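Local structure of type I site-specific restriction-modification system, R (Restriction) subunit (Vibrio vulnificus, 3H1T) at residues A[256-266]-A[275-285]. The protein is a fragment of a putative type I restriction enzyme motor subunit, which probably binds ATP and DNA and uses ATP hydrolysis to translocate DNA. Numbering follows the deposited sequence.
Sequences FTPFGDARHKI and REIYFAIYQSI
Phe279 drives the edge of its ring into the face of Phe256: CE2 of Phe279 lies over the centre of that ring, 3.7 Å from CG of Phe256, with the planes at 84° in a T-shaped pair. Farther round the Phe279 rim, CE1 meets the CG methylene of Arg263, so the ring fills the hollow between Phe256 and the strand. Ile277 makes the next bump on this face of the sheet. With CG1 anti to its carbonyl carbon (chi1 -81°), it sets CG1 over the Phe259 ring as a CH-pi contact, 3.9 Å from the centroid, and CD1 rests against CD1 and CE1 of the same ring. On the other face, His264 brings CD2 to 3.6 Å from CE2 of Tyr278, the rings meeting obliquely with planes at 82°, while its CB packs against the CG of Arg275. Beyond them Ile266 drops its CD1 onto the CB of Ala280, 3.5 Å away.

Between these two layers of side chains the strands run parallel. Ala262 O opens the ladder by taking two donors, Glu276 N in the carbonyl plane on a lone pair and Ile277 N from above that plane; next comes a weak, bent bond from His264 N to Ile277 O, then Phe279 N gives to His264 O at 3.0 Å, and Ile266 N to Phe279 O.

Strand 263-265 is the outermost on this side of the seven-stranded parallel sheet of the first RecA-like ATPase domain, and strand 277-281 joins it to strand 238-242. Helix 211-224 covers the face bearing Ile277 and Phe279, its Trp220 and Trp223 meeting Phe259 edge-to-face, while Leu239 of strand 238-242 touches Ile266, Tyr278 and Ala280 on the other.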
loop_
_atom_site.group_PDB
_atom_site.type_symbol
_atom_site.label_atom_id
_atom_site.label_comp_id
_atom_site.label_asym_id
_atom_site.label_seq_id
_atom_site.Cartn_x
_atom_site.Cartn_y
_atom_site.Cartn_z
ATOM N N PHE A 256 6.588 13.997 9.584
ATOM C CA PHE A 256 7.224 13.817 10.879
ATOM C C PHE A 256 7.406 15.084 11.694
ATOM O O PHE A 256 8.012 15.038 12.761
ATOM C CB PHE A 256 8.584 13.137 10.710
ATOM C CG PHE A 256 8.516 11.828 9.976
ATOM C CD1 PHE A 256 8.334 11.798 8.594
ATOM C CD2 PHE A 256 8.624 10.620 10.669
ATOM C CE1 PHE A 256 8.261 10.594 7.909
ATOM C CE2 PHE A 256 8.554 9.401 9.994
ATOM C CZ PHE A 256 8.371 9.386 8.611
ATOM N N THR A 257 6.885 16.204 11.213
ATOM C CA THR A 257 7.008 17.471 11.927
ATOM C C THR A 257 6.656 17.387 13.421
ATOM O O THR A 257 7.249 18.084 14.246
ATOM C CB THR A 257 6.129 18.539 11.257
ATOM O OG1 THR A 257 6.447 18.580 9.854
ATOM C CG2 THR A 257 6.411 19.916 11.870
ATOM N N PRO A 258 5.683 16.528 13.790
ATOM C CA PRO A 258 5.280 16.358 15.189
ATOM C C PRO A 258 6.444 16.019 16.123
ATOM O O PRO A 258 6.348 16.167 17.347
ATOM C CB PRO A 258 4.269 15.229 15.104
ATOM C CG PRO A 258 3.544 15.577 13.855
ATOM C CD PRO A 258 4.696 15.878 12.903
ATOM N N PHE A 259 7.528 15.528 15.537
ATOM C CA PHE A 259 8.721 15.145 16.284
ATOM C C PHE A 259 9.645 16.333 16.552
ATOM O O PHE A 259 10.164 16.486 17.663
ATOM C CB PHE A 259 9.480 14.064 15.523
ATOM C CG PHE A 259 8.972 12.683 15.779
ATOM C CD1 PHE A 259 9.129 12.101 17.030
ATOM C CD2 PHE A 259 8.366 11.946 14.766
ATOM C CE1 PHE A 259 8.697 10.793 17.274
ATOM C CE2 PHE A 259 7.926 10.633 14.996
ATOM C CZ PHE A 259 8.096 10.056 16.255
ATOM N N GLY A 260 9.837 17.152 15.520
ATOM C CA GLY A 260 10.666 18.336 15.593
ATOM C C GLY A 260 11.676 18.486 16.709
ATOM O O GLY A 260 11.343 18.482 17.901
ATOM N N ASP A 261 12.933 18.616 16.296
ATOM C CA ASP A 261 14.054 18.829 17.198
ATOM C C ASP A 261 14.479 17.576 17.910
ATOM O O ASP A 261 15.469 17.567 18.656
ATOM C CB ASP A 261 13.708 19.943 18.174
ATOM C CG ASP A 261 13.470 21.270 17.460
ATOM O OD1 ASP A 261 12.736 21.276 16.440
ATOM O OD2 ASP A 261 14.030 22.305 17.918
ATOM N N ALA A 262 13.716 16.515 17.692
ATOM C CA ALA A 262 14.065 15.206 18.212
ATOM C C ALA A 262 14.630 14.635 16.904
ATOM O O ALA A 262 15.439 13.708 16.872
ATOM C CB ALA A 262 12.801 14.467 18.639
ATOM N N ARG A 263 14.184 15.282 15.831
ATOM C CA ARG A 263 14.521 14.991 14.450
ATOM C C ARG A 263 15.938 15.389 14.051
ATOM O O ARG A 263 16.466 16.409 14.505
ATOM C CB ARG A 263 13.547 15.723 13.521
ATOM C CG ARG A 263 12.110 15.200 13.529
ATOM C CD ARG A 263 11.294 15.942 12.476
ATOM N NE ARG A 263 11.091 17.353 12.806
ATOM C CZ ARG A 263 10.555 18.245 11.973
ATOM N NH1 ARG A 263 10.169 17.877 10.755
ATOM N NH2 ARG A 263 10.399 19.507 12.355
ATOM N N HIS A 264 16.539 14.573 13.188
ATOM C CA HIS A 264 17.874 14.829 12.692
ATOM C C HIS A 264 18.183 14.041 11.421
ATOM O O HIS A 264 18.091 12.813 11.400
ATOM C CB HIS A 264 18.931 14.483 13.745
ATOM C CG HIS A 264 20.315 14.842 13.314
ATOM N ND1 HIS A 264 20.712 16.146 13.116
ATOM C CD2 HIS A 264 21.369 14.069 12.960
ATOM C CE1 HIS A 264 21.950 16.163 12.658
ATOM N NE2 HIS A 264 22.373 14.916 12.554
ATOM N N LYS A 265 18.550 14.738 10.358
ATOM C CA LYS A 265 18.896 14.043 9.135
ATOM C C LYS A 265 20.408 13.890 9.157
ATOM O O LYS A 265 21.132 14.801 9.564
ATOM C CB LYS A 265 18.467 14.837 7.894
ATOM C CG LYS A 265 18.237 13.953 6.680
ATOM C CD LYS A 265 18.571 14.675 5.383
ATOM C CE LYS A 265 17.697 15.898 5.135
ATOM N NZ LYS A 265 18.153 16.632 3.912
ATOM N N ILE A 266 20.896 12.736 8.744
ATOM C CA ILE A 266 22.325 12.550 8.732
ATOM C C ILE A 266 22.786 13.007 7.349
ATOM O O ILE A 266 22.490 12.350 6.341
ATOM C CB ILE A 266 22.676 11.072 8.967
ATOM C CG1 ILE A 266 21.649 10.443 9.904
ATOM C CG2 ILE A 266 24.024 10.964 9.662
ATOM C CD1 ILE A 266 21.922 8.993 10.168
ATOM N N ARG A 275 20.439 13.804 19.109
ATOM C CA ARG A 275 19.018 13.765 18.734
ATOM C C ARG A 275 18.329 12.435 19.090
ATOM O O ARG A 275 18.943 11.563 19.713
ATOM C CB ARG A 275 18.860 14.055 17.233
ATOM C CG ARG A 275 19.065 15.519 16.866
ATOM C CD ARG A 275 17.772 16.314 17.034
ATOM N NE ARG A 275 17.956 17.760 16.887
ATOM C CZ ARG A 275 18.482 18.542 17.828
ATOM N NH1 ARG A 275 18.879 18.014 18.981
ATOM N NH2 ARG A 275 18.605 19.851 17.624
ATOM N N GLU A 276 17.059 12.285 18.697
ATOM C CA GLU A 276 16.293 11.061 18.997
ATOM C C GLU A 276 15.707 10.348 17.774
ATOM O O GLU A 276 15.683 9.117 17.720
ATOM C CB GLU A 276 15.151 11.368 19.962
ATOM C CG GLU A 276 15.431 12.533 20.887
ATOM C CD GLU A 276 14.713 12.389 22.204
ATOM O OE1 GLU A 276 14.429 11.228 22.567
ATOM O OE2 GLU A 276 14.452 13.415 22.876
ATOM N N ILE A 277 15.204 11.111 16.810
ATOM C CA ILE A 277 14.645 10.522 15.597
ATOM C C ILE A 277 15.501 10.874 14.382
ATOM O O ILE A 277 15.535 12.030 13.949
ATOM C CB ILE A 277 13.184 11.002 15.350
ATOM C CG1 ILE A 277 12.212 10.189 16.213
ATOM C CG2 ILE A 277 12.818 10.851 13.880
ATOM C CD1 ILE A 277 12.346 10.440 17.708
ATOM N N TYR A 278 16.170 9.863 13.829
ATOM C CA TYR A 278 17.057 10.044 12.676
ATOM C C TYR A 278 16.549 9.560 11.317
ATOM O O TYR A 278 15.831 8.560 11.227
ATOM C CB TYR A 278 18.395 9.359 12.940
ATOM C CG TYR A 278 19.132 9.894 14.141
ATOM C CD1 TYR A 278 18.731 9.563 15.434
ATOM C CD2 TYR A 278 20.249 10.713 13.985
ATOM C CE1 TYR A 278 19.433 10.026 16.545
ATOM C CE2 TYR A 278 20.957 11.190 15.090
ATOM C CZ TYR A 278 20.547 10.838 16.364
ATOM O OH TYR A 278 21.271 11.284 17.452
ATOM N N PHE A 279 16.940 10.274 10.264
ATOM C CA PHE A 279 16.568 9.924 8.897
ATOM C C PHE A 279 17.877 9.829 8.122
ATOM O O PHE A 279 18.813 10.578 8.393
ATOM C CB PHE A 279 15.698 11.014 8.263
ATOM C CG PHE A 279 14.477 11.373 9.066
ATOM C CD1 PHE A 279 14.549 12.319 10.086
ATOM C CD2 PHE A 279 13.251 10.770 8.794
ATOM C CE1 PHE A 279 13.407 12.668 10.825
ATOM C CE2 PHE A 279 12.105 11.104 9.520
ATOM C CZ PHE A 279 12.181 12.057 10.542
ATOM N N ALA A 280 17.955 8.912 7.167
ATOM C CA ALA A 280 19.172 8.763 6.382
ATOM C C ALA A 280 18.939 8.038 5.063
ATOM O O ALA A 280 18.148 7.094 4.981
ATOM C CB ALA A 280 20.233 8.018 7.209
ATOM N N ILE A 281 19.607 8.514 4.023
ATOM C CA ILE A 281 19.522 7.911 2.704
ATOM C C ILE A 281 20.797 7.086 2.576
ATOM O O ILE A 281 21.852 7.508 3.043
ATOM C CB ILE A 281 19.458 9.006 1.603
ATOM C CG1 ILE A 281 17.996 9.335 1.273
ATOM C CG2 ILE A 281 20.170 8.539 0.339
ATOM C CD1 ILE A 281 17.212 9.958 2.424
ATOM N N TYR A 282 20.711 5.910 1.966
ATOM C CA TYR A 282 21.884 5.043 1.826
ATOM C C TYR A 282 23.150 5.785 1.365
ATOM O O TYR A 282 24.239 5.548 1.891
ATOM C CB TYR A 282 21.575 3.887 0.865
ATOM C CG TYR A 282 20.429 2.994 1.320
ATOM C CD1 TYR A 282 20.539 2.193 2.467
ATOM C CD2 TYR A 282 19.231 2.943 0.599
ATOM C CE1 TYR A 282 19.481 1.364 2.883
ATOM C CE2 TYR A 282 18.171 2.119 1.004
ATOM C CZ TYR A 282 18.302 1.333 2.147
ATOM O OH TYR A 282 17.267 0.513 2.558
ATOM N N GLN A 283 23.007 6.684 0.396
ATOM C CA GLN A 283 24.127 7.456 -0.139
ATOM C C GLN A 283 24.826 8.281 0.949
ATOM O O GLN A 283 26.022 8.567 0.858
ATOM C CB GLN A 283 23.622 8.399 -1.245
ATOM C CG GLN A 283 24.631 8.714 -2.340
ATOM C CD GLN A 283 24.345 10.040 -3.040
ATOM O OE1 GLN A 283 23.242 10.582 -2.936
ATOM N NE2 GLN A 283 25.338 10.564 -3.759
ATOM N N SER A 284 24.076 8.657 1.983
ATOM C CA SER A 284 24.604 9.470 3.077
ATOM C C SER A 284 25.126 8.648 4.253
ATOM O O SER A 284 25.906 9.141 5.068
ATOM C CB SER A 284 23.522 10.427 3.587
ATOM O OG SER A 284 22.406 10.451 2.712
ATOM N N ILE A 285 24.694 7.398 4.342
ATOM C CA ILE A 285 25.113 6.521 5.426
ATOM C C ILE A 285 25.605 5.195 4.841
ATOM O O ILE A 285 26.745 4.785 5.059
ATOM C CB ILE A 285 23.927 6.238 6.365
ATOM C CG1 ILE A 285 24.379 5.450 7.599
ATOM C CG2 ILE A 285 22.879 5.446 5.608
ATOM C CD1 ILE A 285 25.133 6.274 8.620
#